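Local coordinates for hypothetical protein Atu2684 (Agrobacterium tumefaciens, PDB 2AXO) that is of unknown function but contains a thioredoxin-like domain with a disulfide-bonded CxxC pair, consistent with a redox role that remains unproven, at residues 74-86 with 91-103. Numbering follows the deposited sequence.
Sequences VGLSYHVDYWNYL and SLASKENTERQYG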
ATOM      1  N   VAL A  74       3.808 -22.565  10.985  1.00  7.45           N
ATOM      2  CA  VAL A  74       4.429 -22.324   9.691  1.00  8.66           C
ATOM      3  C   VAL A  74       4.546 -20.808   9.687  1.00  7.62           C
ATOM      4  O   VAL A  74       3.538 -20.107   9.575  1.00 10.77           O
ATOM      5  CB  VAL A  74       3.518 -22.779   8.528  1.00  8.83           C
ATOM      6  CG1 VAL A  74       4.029 -22.209   7.211  1.00 10.31           C
ATOM      7  CG2 VAL A  74       3.483 -24.307   8.463  1.00  9.87           C
ATOM      8  N   GLY A  75       5.767 -20.308   9.840  1.00  8.46           N
ATOM      9  CA  GLY A  75       5.980 -18.876   9.891  1.00  7.95           C
ATOM     10  C   GLY A  75       6.615 -18.293   8.650  1.00  8.97           C
ATOM     11  O   GLY A  75       7.579 -18.832   8.111  1.00  8.46           O
ATOM     12  N   LEU A  76       6.064 -17.171   8.206  1.00  8.43           N
ATOM     13  CA  LEU A  76       6.551 -16.489   7.018  1.00  7.69           C
ATOM     14  C   LEU A  76       6.634 -14.995   7.243  1.00  7.98           C
ATOM     15  O   LEU A  76       5.781 -14.410   7.908  1.00  8.66           O
ATOM     16  CB  LEU A  76       5.608 -16.745   5.851  1.00  6.94           C
ATOM     17  CG  LEU A  76       5.500 -18.201   5.401  1.00  8.62           C
ATOM     18  CD1 LEU A  76       4.287 -18.354   4.514  1.00  8.62           C
ATOM     19  CD2 LEU A  76       6.772 -18.614   4.665  1.00  9.12           C
ATOM     20  N   SER A  77       7.660 -14.380   6.674  1.00  7.33           N
ATOM     21  CA  SER A  77       7.835 -12.943   6.780  1.00 10.55           C
ATOM     22  C   SER A  77       7.768 -12.330   5.380  1.00 10.42           C
ATOM     23  O   SER A  77       8.532 -12.709   4.491  1.00 10.64           O
ATOM     24  CB  SER A  77       9.183 -12.617   7.418  1.00 12.46           C
ATOM     25  OG  SER A  77       9.377 -11.219   7.458  1.00 21.00           O
ATOM     26  N   TYR A  78       6.833 -11.403   5.188  1.00  8.84           N
ATOM     27  CA  TYR A  78       6.676 -10.718   3.908  1.00 10.34           C
ATOM     28  C   TYR A  78       7.078  -9.254   4.047  1.00 12.03           C
ATOM     29  O   TYR A  78       6.336  -8.458   4.623  1.00 12.94           O
ATOM     30  CB  TYR A  78       5.225 -10.748   3.422  1.00 10.61           C
ATOM     31  CG  TYR A  78       4.671 -12.118   3.116  1.00  9.09           C
ATOM     32  CD1 TYR A  78       4.144 -12.918   4.128  1.00 11.20           C
ATOM     33  CD2 TYR A  78       4.649 -12.606   1.809  1.00 11.45           C
ATOM     34  CE1 TYR A  78       3.608 -14.171   3.846  1.00 10.91           C
ATOM     35  CE2 TYR A  78       4.117 -13.859   1.516  1.00 10.16           C
ATOM     36  CZ  TYR A  78       3.598 -14.634   2.538  1.00  9.97           C
ATOM     37  OH  TYR A  78       3.075 -15.873   2.261  1.00 11.69           O
ATOM     38  N   HIS A  79       8.238  -8.890   3.515  1.00 12.57           N
ATOM     39  CA  HIS A  79       8.678  -7.503   3.593  1.00 13.14           C
ATOM     40  C   HIS A  79       7.910  -6.658   2.584  1.00 13.48           C
ATOM     41  O   HIS A  79       7.945  -6.931   1.383  1.00 13.39           O
ATOM     42  CB  HIS A  79      10.181  -7.402   3.326  1.00 13.49           C
ATOM     43  CG  HIS A  79      11.029  -7.900   4.456  1.00 14.99           C
ATOM     44  ND1 HIS A  79      11.072  -9.225   4.828  1.00 17.72           N
ATOM     45  CD2 HIS A  79      11.862  -7.244   5.300  1.00 13.97           C
ATOM     46  CE1 HIS A  79      11.897  -9.367   5.852  1.00 15.25           C
ATOM     47  NE2 HIS A  79      12.388  -8.180   6.157  1.00 19.28           N
ATOM     48  N   VAL A  80       7.213  -5.639   3.081  1.00 15.10           N
ATOM     49  CA  VAL A  80       6.428  -4.744   2.229  1.00 15.99           C
ATOM     50  C   VAL A  80       7.302  -3.633   1.654  1.00 18.07           C
ATOM     51  O   VAL A  80       8.347  -3.302   2.211  1.00 18.16           O
ATOM     52  CB  VAL A  80       5.250  -4.124   3.016  1.00 16.83           C
ATOM     53  CG1 VAL A  80       4.293  -5.225   3.443  1.00 17.32           C
ATOM     54  CG2 VAL A  80       5.767  -3.363   4.233  1.00 15.36           C
ATOM     55  N   ASP A  81       6.875  -3.049   0.540  1.00 19.82           N
ATOM     56  CA  ASP A  81       7.674  -2.005  -0.090  1.00 21.35           C
ATOM     57  C   ASP A  81       7.300  -0.575   0.271  1.00 22.17           C
ATOM     58  O   ASP A  81       8.011   0.359  -0.096  1.00 23.72           O
ATOM     59  CB  ASP A  81       7.635  -2.167  -1.617  1.00 23.01           C
ATOM     60  CG  ASP A  81       6.264  -1.883  -2.203  1.00 23.63           C
ATOM     61  OD1 ASP A  81       5.296  -1.709  -1.432  1.00 22.99           O
ATOM     62  OD2 ASP A  81       6.150  -1.839  -3.446  1.00 25.76           O
ATOM     63  N   TYR A  82       6.211  -0.385   1.007  1.00 21.18           N
ATOM     64  CA  TYR A  82       5.813   0.975   1.322  1.00 21.89           C
ATOM     65  C   TYR A  82       6.564   1.691   2.441  1.00 21.41           C
ATOM     66  O   TYR A  82       6.091   2.694   2.975  1.00 22.24           O
ATOM     67  CB  TYR A  82       4.298   1.043   1.547  1.00 21.65           C
ATOM     68  CG  TYR A  82       3.713   0.088   2.561  1.00 21.03           C
ATOM     69  CD1 TYR A  82       3.880   0.301   3.926  1.00 21.13           C
ATOM     70  CD2 TYR A  82       2.896  -0.964   2.153  1.00 20.10           C
ATOM     71  CE1 TYR A  82       3.233  -0.502   4.864  1.00 18.85           C
ATOM     72  CE2 TYR A  82       2.248  -1.774   3.074  1.00 16.48           C
ATOM     73  CZ  TYR A  82       2.413  -1.535   4.426  1.00 17.18           C
ATOM     74  OH  TYR A  82       1.727  -2.300   5.339  1.00 13.99           O
ATOM     75  N   TRP A  83       7.744   1.185   2.780  1.00 22.64           N
ATOM     76  CA  TRP A  83       8.571   1.811   3.803  1.00 24.39           C
ATOM     77  C   TRP A  83       9.892   2.236   3.185  1.00 26.84           C
ATOM     78  O   TRP A  83      10.786   2.732   3.871  1.00 27.90           O
ATOM     79  CB  TRP A  83       8.830   0.856   4.971  1.00 22.21           C
ATOM     80  CG  TRP A  83       7.679   0.752   5.903  1.00 19.34           C
ATOM     81  CD1 TRP A  83       6.774  -0.270   5.985  1.00 20.22           C
ATOM     82  CD2 TRP A  83       7.286   1.718   6.881  1.00 17.59           C
ATOM     83  NE1 TRP A  83       5.844   0.001   6.956  1.00 17.40           N
ATOM     84  CE2 TRP A  83       6.134   1.215   7.524  1.00 17.57           C
ATOM     85  CE3 TRP A  83       7.795   2.962   7.278  1.00 17.78           C
ATOM     86  CZ2 TRP A  83       5.482   1.911   8.550  1.00 15.89           C
ATOM     87  CZ3 TRP A  83       7.144   3.658   8.297  1.00 16.92           C
ATOM     88  CH2 TRP A  83       6.001   3.128   8.920  1.00 17.55           C
ATOM     89  N   ASN A  84      10.009   2.035   1.878  1.00 29.62           N
ATOM     90  CA  ASN A  84      11.220   2.410   1.164  1.00 32.19           C
ATOM     91  C   ASN A  84      11.096   3.858   0.722  1.00 33.87           C
ATOM     92  O   ASN A  84      10.008   4.322   0.381  1.00 35.11           O
ATOM     93  CB  ASN A  84      11.425   1.520  -0.067  1.00 31.89           C
ATOM     94  CG  ASN A  84      11.371   0.042   0.262  1.00 32.07           C
ATOM     95  OD1 ASN A  84      11.936  -0.407   1.259  1.00 32.84           O
ATOM     96  ND2 ASN A  84      10.696  -0.725  -0.584  1.00 33.46           N
ATOM     97  N   TYR A  85      12.214   4.572   0.735  1.00 36.40           N
ATOM     98  CA  TYR A  85      12.222   5.966   0.319  1.00 38.29           C
ATOM     99  C   TYR A  85      13.468   6.297  -0.492  1.00 39.74           C
ATOM    100  O   TYR A  85      13.381   6.962  -1.524  1.00 41.48           O
ATOM    101  CB  TYR A  85      12.106   6.879   1.544  1.00 38.73           C
ATOM    102  CG  TYR A  85      13.092   6.583   2.648  1.00 38.28           C
ATOM    103  CD1 TYR A  85      14.278   7.306   2.763  1.00 38.39           C
ATOM    104  CD2 TYR A  85      12.827   5.596   3.595  1.00 38.07           C
ATOM    105  CE1 TYR A  85      15.174   7.062   3.799  1.00 39.16           C
ATOM    106  CE2 TYR A  85      13.716   5.339   4.636  1.00 38.59           C
ATOM    107  CZ  TYR A  85      14.885   6.077   4.733  1.00 39.43           C
ATOM    108  OH  TYR A  85      15.760   5.847   5.770  1.00 40.20           O
ATOM    109  N   LEU A  86      14.623   5.827  -0.032  1.00 40.92           N
ATOM    110  CA  LEU A  86      15.881   6.066  -0.739  1.00 42.66           C
ATOM    111  C   LEU A  86      17.086   5.492   0.002  1.00 43.09           C
ATOM    112  O   LEU A  86      18.028   5.000  -0.622  1.00 43.64           O
ATOM    113  CB  LEU A  86      16.074   7.569  -0.995  1.00 41.09           C
ATOM    114  CG  LEU A  86      15.852   8.570   0.146  1.00 41.30           C
ATOM    115  CD1 LEU A  86      17.022   8.537   1.112  1.00 41.44           C
ATOM    116  CD2 LEU A  86      15.697   9.969  -0.441  1.00 41.32           C
ATOM    117  N   SER A  91      16.437  -4.775   0.713  1.00 37.36           N
ATOM    118  CA  SER A  91      16.438  -5.534  -0.527  1.00 36.53           C
ATOM    119  C   SER A  91      15.609  -6.804  -0.371  1.00 34.16           C
ATOM    120  O   SER A  91      15.706  -7.723  -1.183  1.00 34.62           O
ATOM    121  CB  SER A  91      17.871  -5.901  -0.918  1.00 37.69           C
ATOM    122  OG  SER A  91      17.901  -6.535  -2.188  1.00 40.27           O
ATOM    123  N   LEU A  92      14.794  -6.846   0.679  1.00 31.93           N
ATOM    124  CA  LEU A  92      13.942  -7.998   0.944  1.00 29.51           C
ATOM    125  C   LEU A  92      12.479  -7.705   0.644  1.00 27.55           C
ATOM    126  O   LEU A  92      11.642  -8.603   0.687  1.00 26.84           O
ATOM    127  CB  LEU A  92      14.080  -8.433   2.404  1.00 29.48           C
ATOM    128  CG  LEU A  92      15.349  -9.194   2.779  1.00 30.64           C
ATOM    129  CD1 LEU A  92      15.448  -9.317   4.290  1.00 30.62           C
ATOM    130  CD2 LEU A  92      15.319 -10.565   2.123  1.00 30.53           C
ATOM    131  N   ALA A  93      12.175  -6.448   0.341  1.00 25.69           N
ATOM    132  CA  ALA A  93      10.803  -6.050   0.054  1.00 25.30           C
ATOM    133  C   ALA A  93      10.439  -6.242  -1.408  1.00 25.00           C
ATOM    134  O   ALA A  93      11.311  -6.350  -2.270  1.00 24.68           O
ATOM    135  CB  ALA A  93      10.590  -4.594   0.448  1.00 25.08           C
ATOM    136  N   SER A  94       9.139  -6.283  -1.682  1.00 23.16           N
ATOM    137  CA  SER A  94       8.663  -6.433  -3.046  1.00 20.84           C
ATOM    138  C   SER A  94       7.221  -5.959  -3.153  1.00 20.69           C
ATOM    139  O   SER A  94       6.467  -5.961  -2.174  1.00 17.69           O
ATOM    140  CB  SER A  94       8.759  -7.890  -3.507  1.00 21.03           C
ATOM    141  OG  SER A  94       7.681  -8.655  -3.011  1.00 17.87           O
ATOM    142  N   LYS A  95       6.852  -5.557  -4.360  1.00 19.33           N
ATOM    143  CA  LYS A  95       5.513  -5.075  -4.649  1.00 20.96           C
ATOM    144  C   LYS A  95       4.529  -6.232  -4.501  1.00 19.57           C
ATOM    145  O   LYS A  95       3.403  -6.049  -4.044  1.00 18.60           O
ATOM    146  CB  LYS A  95       5.483  -4.512  -6.073  1.00 22.12           C
ATOM    147  CG  LYS A  95       4.345  -3.552  -6.369  1.00 28.24           C
ATOM    148  CD  LYS A  95       3.062  -4.275  -6.714  1.00 30.39           C
ATOM    149  CE  LYS A  95       1.960  -3.286  -7.071  1.00 33.71           C
ATOM    150  NZ  LYS A  95       1.636  -2.368  -5.938  1.00 33.80           N
ATOM    151  N   GLU A  96       4.970  -7.427  -4.881  1.00 19.14           N
ATOM    152  CA  GLU A  96       4.136  -8.621  -4.794  1.00 18.86           C
ATOM    153  C   GLU A  96       3.748  -8.920  -3.350  1.00 16.96           C
ATOM    154  O   GLU A  96       2.621  -9.328  -3.076  1.00 15.79           O
ATOM    155  CB  GLU A  96       4.867  -9.825  -5.398  1.00 23.48           C
ATOM    156  CG  GLU A  96       5.010  -9.780  -6.921  1.00 29.16           C
ATOM    157  CD  GLU A  96       5.800  -8.577  -7.404  1.00 32.02           C
ATOM    158  OE1 GLU A  96       6.952  -8.400  -6.958  1.00 32.87           O
ATOM    159  OE2 GLU A  96       5.270  -7.806  -8.234  1.00 34.58           O
ATOM    160  N   ASN A  97       4.683  -8.723  -2.426  1.00 17.26           N
ATOM    161  CA  ASN A  97       4.394  -8.966  -1.020  1.00 15.44           C
ATOM    162  C   ASN A  97       3.351  -7.984  -0.533  1.00 14.32           C
ATOM    163  O   ASN A  97       2.437  -8.347   0.203  1.00 13.92           O
ATOM    164  CB  ASN A  97       5.646  -8.810  -0.166  1.00 14.74           C
ATOM    165  CG  ASN A  97       6.576  -9.983  -0.289  1.00 12.07           C
ATOM    166  OD1 ASN A  97       6.207 -11.014  -0.840  1.00 14.11           O
ATOM    167  ND2 ASN A  97       7.789  -9.839   0.235  1.00 10.68           N
ATOM    168  N   THR A  98       3.501  -6.728  -0.929  1.00 14.27           N
ATOM    169  CA  THR A  98       2.546  -5.722  -0.510  1.00 13.62           C
ATOM    170  C   THR A  98       1.174  -6.061  -1.094  1.00 13.93           C
ATOM    171  O   THR A  98       0.158  -5.943  -0.411  1.00 13.69           O
ATOM    172  CB  THR A  98       2.981  -4.311  -0.956  1.00 15.23           C
ATOM    173  OG1 THR A  98       4.314  -4.055  -0.493  1.00 12.78           O
ATOM    174  CG2 THR A  98       2.046  -3.258  -0.372  1.00 15.83           C
ATOM    175  N   GLU A  99       1.141  -6.504  -2.345  1.00 12.95           N
ATOM    176  CA  GLU A  99      -0.132  -6.862  -2.962  1.00 14.38           C
ATOM    177  C   GLU A  99      -0.837  -7.977  -2.199  1.00 12.70           C
ATOM    178  O   GLU A  99      -2.067  -8.002  -2.126  1.00 12.91           O
ATOM    179  CB  GLU A  99       0.075  -7.271  -4.421  1.00 18.00           C
ATOM    180  CG  GLU A  99       0.555  -6.120  -5.287  1.00 23.65           C
ATOM    181  CD  GLU A  99       0.579  -6.465  -6.756  1.00 28.11           C
ATOM    182  OE1 GLU A  99       1.194  -7.490  -7.116  1.00 31.41           O
ATOM    183  OE2 GLU A  99      -0.013  -5.705  -7.553  1.00 31.51           O
ATOM    184  N   ARG A 100      -0.066  -8.896  -1.625  1.00 12.04           N
ATOM    185  CA  ARG A 100      -0.673  -9.980  -0.858  1.00 11.52           C
ATOM    186  C   ARG A 100      -1.330  -9.391   0.388  1.00 11.35           C
ATOM    187  O   ARG A 100      -2.420  -9.807   0.769  1.00 10.02           O
ATOM    188  CB  ARG A 100       0.372 -11.038  -0.474  1.00 12.52           C
ATOM    189  CG  ARG A 100      -0.198 -12.246   0.278  1.00 12.97           C
ATOM    190  CD  ARG A 100       0.830 -13.373   0.327  1.00 13.08           C
ATOM    191  NE  ARG A 100       0.385 -14.554   1.076  1.00 12.13           N
ATOM    192  CZ  ARG A 100      -0.541 -15.412   0.658  1.00 11.82           C
ATOM    193  NH1 ARG A 100      -1.150 -15.236  -0.511  1.00 10.26           N
ATOM    194  NH2 ARG A 100      -0.842 -16.467   1.395  1.00 10.29           N
ATOM    195  N   GLN A 101      -0.688  -8.414   1.025  1.00 10.23           N
ATOM    196  CA  GLN A 101      -1.302  -7.819   2.202  1.00 10.86           C
ATOM    197  C   GLN A 101      -2.590  -7.099   1.784  1.00 12.51           C
ATOM    198  O   GLN A 101      -3.539  -7.025   2.562  1.00 11.34           O
ATOM    199  CB  GLN A 101      -0.343  -6.852   2.902  1.00 10.83           C
ATOM    200  CG  GLN A 101      -0.902  -6.248   4.184  1.00 12.90           C
ATOM    201  CD  GLN A 101       0.099  -5.344   4.883  1.00 13.03           C
ATOM    202  OE1 GLN A 101       0.863  -4.628   4.234  1.00 13.14           O
ATOM    203  NE2 GLN A 101       0.086  -5.358   6.212  1.00 14.60           N
ATOM    204  N   TYR A 102      -2.626  -6.578   0.556  1.00 12.57           N
ATOM    205  CA  TYR A 102      -3.829  -5.904   0.059  1.00 15.31           C
ATOM    206  C   TYR A 102      -4.933  -6.938  -0.127  1.00 13.54           C
ATOM    207  O   TYR A 102      -6.097  -6.692   0.194  1.00 13.28           O
ATOM    208  CB  TYR A 102      -3.575  -5.219  -1.291  1.00 17.01           C
ATOM    209  CG  TYR A 102      -2.581  -4.087  -1.254  1.00 21.88           C
ATOM    210  CD1 TYR A 102      -2.454  -3.278  -0.127  1.00 21.64           C
ATOM    211  CD2 TYR A 102      -1.804  -3.786  -2.372  1.00 23.90           C
ATOM    212  CE1 TYR A 102      -1.578  -2.197  -0.113  1.00 23.33           C
ATOM    213  CE2 TYR A 102      -0.930  -2.704  -2.368  1.00 26.19           C
ATOM    214  CZ  TYR A 102      -0.827  -1.914  -1.233  1.00 24.94           C
ATOM    215  OH  TYR A 102       0.013  -0.824  -1.232  1.00 28.24           O
ATOM    216  N   GLY A 103      -4.558  -8.095  -0.662  1.00 11.99           N
ATOM    217  CA  GLY A 103      -5.521  -9.156  -0.875  1.00 14.20           C
ATOM    218  C   GLY A 103      -6.189  -9.515   0.434  1.00 14.90           C
ATOM    219  O   GLY A 103      -7.402  -9.728   0.488  1.00 15.23           O
TER
HETATM  220  O   HOH W   1      10.269 -10.603   2.240  1.00 13.77           O
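Tyr82 CG stands between the backbone N and the carbonyl carbon (chi1 54°), and Gln101, extended from CG outward, reaches its hydroxyl. Tyr82 OH donates to Gln101 OE1 over 2.7 Å, the amide oxygen lying at the ring edge, while Thr98 CG2 touches the same rim at CD2. Asp81 adopts a similar first torsion, which brings its carboxylate over the first turn of helix 95-103: Thr98 OG1 donates to Asp81 OD1 at 2.7 Å, arriving from above the carboxylate plane.

His79 is gripped through its backbone. His79 O accepts a hydrogen bond from Asn97 ND2 (3.1 Å, 161° at the hydrogen) and a weak one from Ser94 N, with Ala93 CA adding a CA-H...O contact at 3.3 Å. Ser94 is the N-cap, its OG accepting from Asn97 N. Leu92 CB sits 3.8 Å from the His79 ring centroid in a CH-pi contact, and a water links His79 N to Leu92 O. Farther along, Tyr78 turns its edge to the Asn97 amide, the planes 88° apart, and lies beside Arg100, whose NH2 forms a salt bridge with Glu47 OE2 and a hydrogen bond with Gln239 OE1.

Here, within a domain of the thioredoxin clan, the helix packs against strand 74-79, which lies between strands 45-50 and 196-212. Across the dimer interface, Tyr82 meets Tyr102 of the second subunit. The buried Tyr82 OH and His79 O are paired with Gln101 OE1 and Asn97 ND2, so the chemistry implies a junction whose orientation is set by directional bonds as well as by apolar contact.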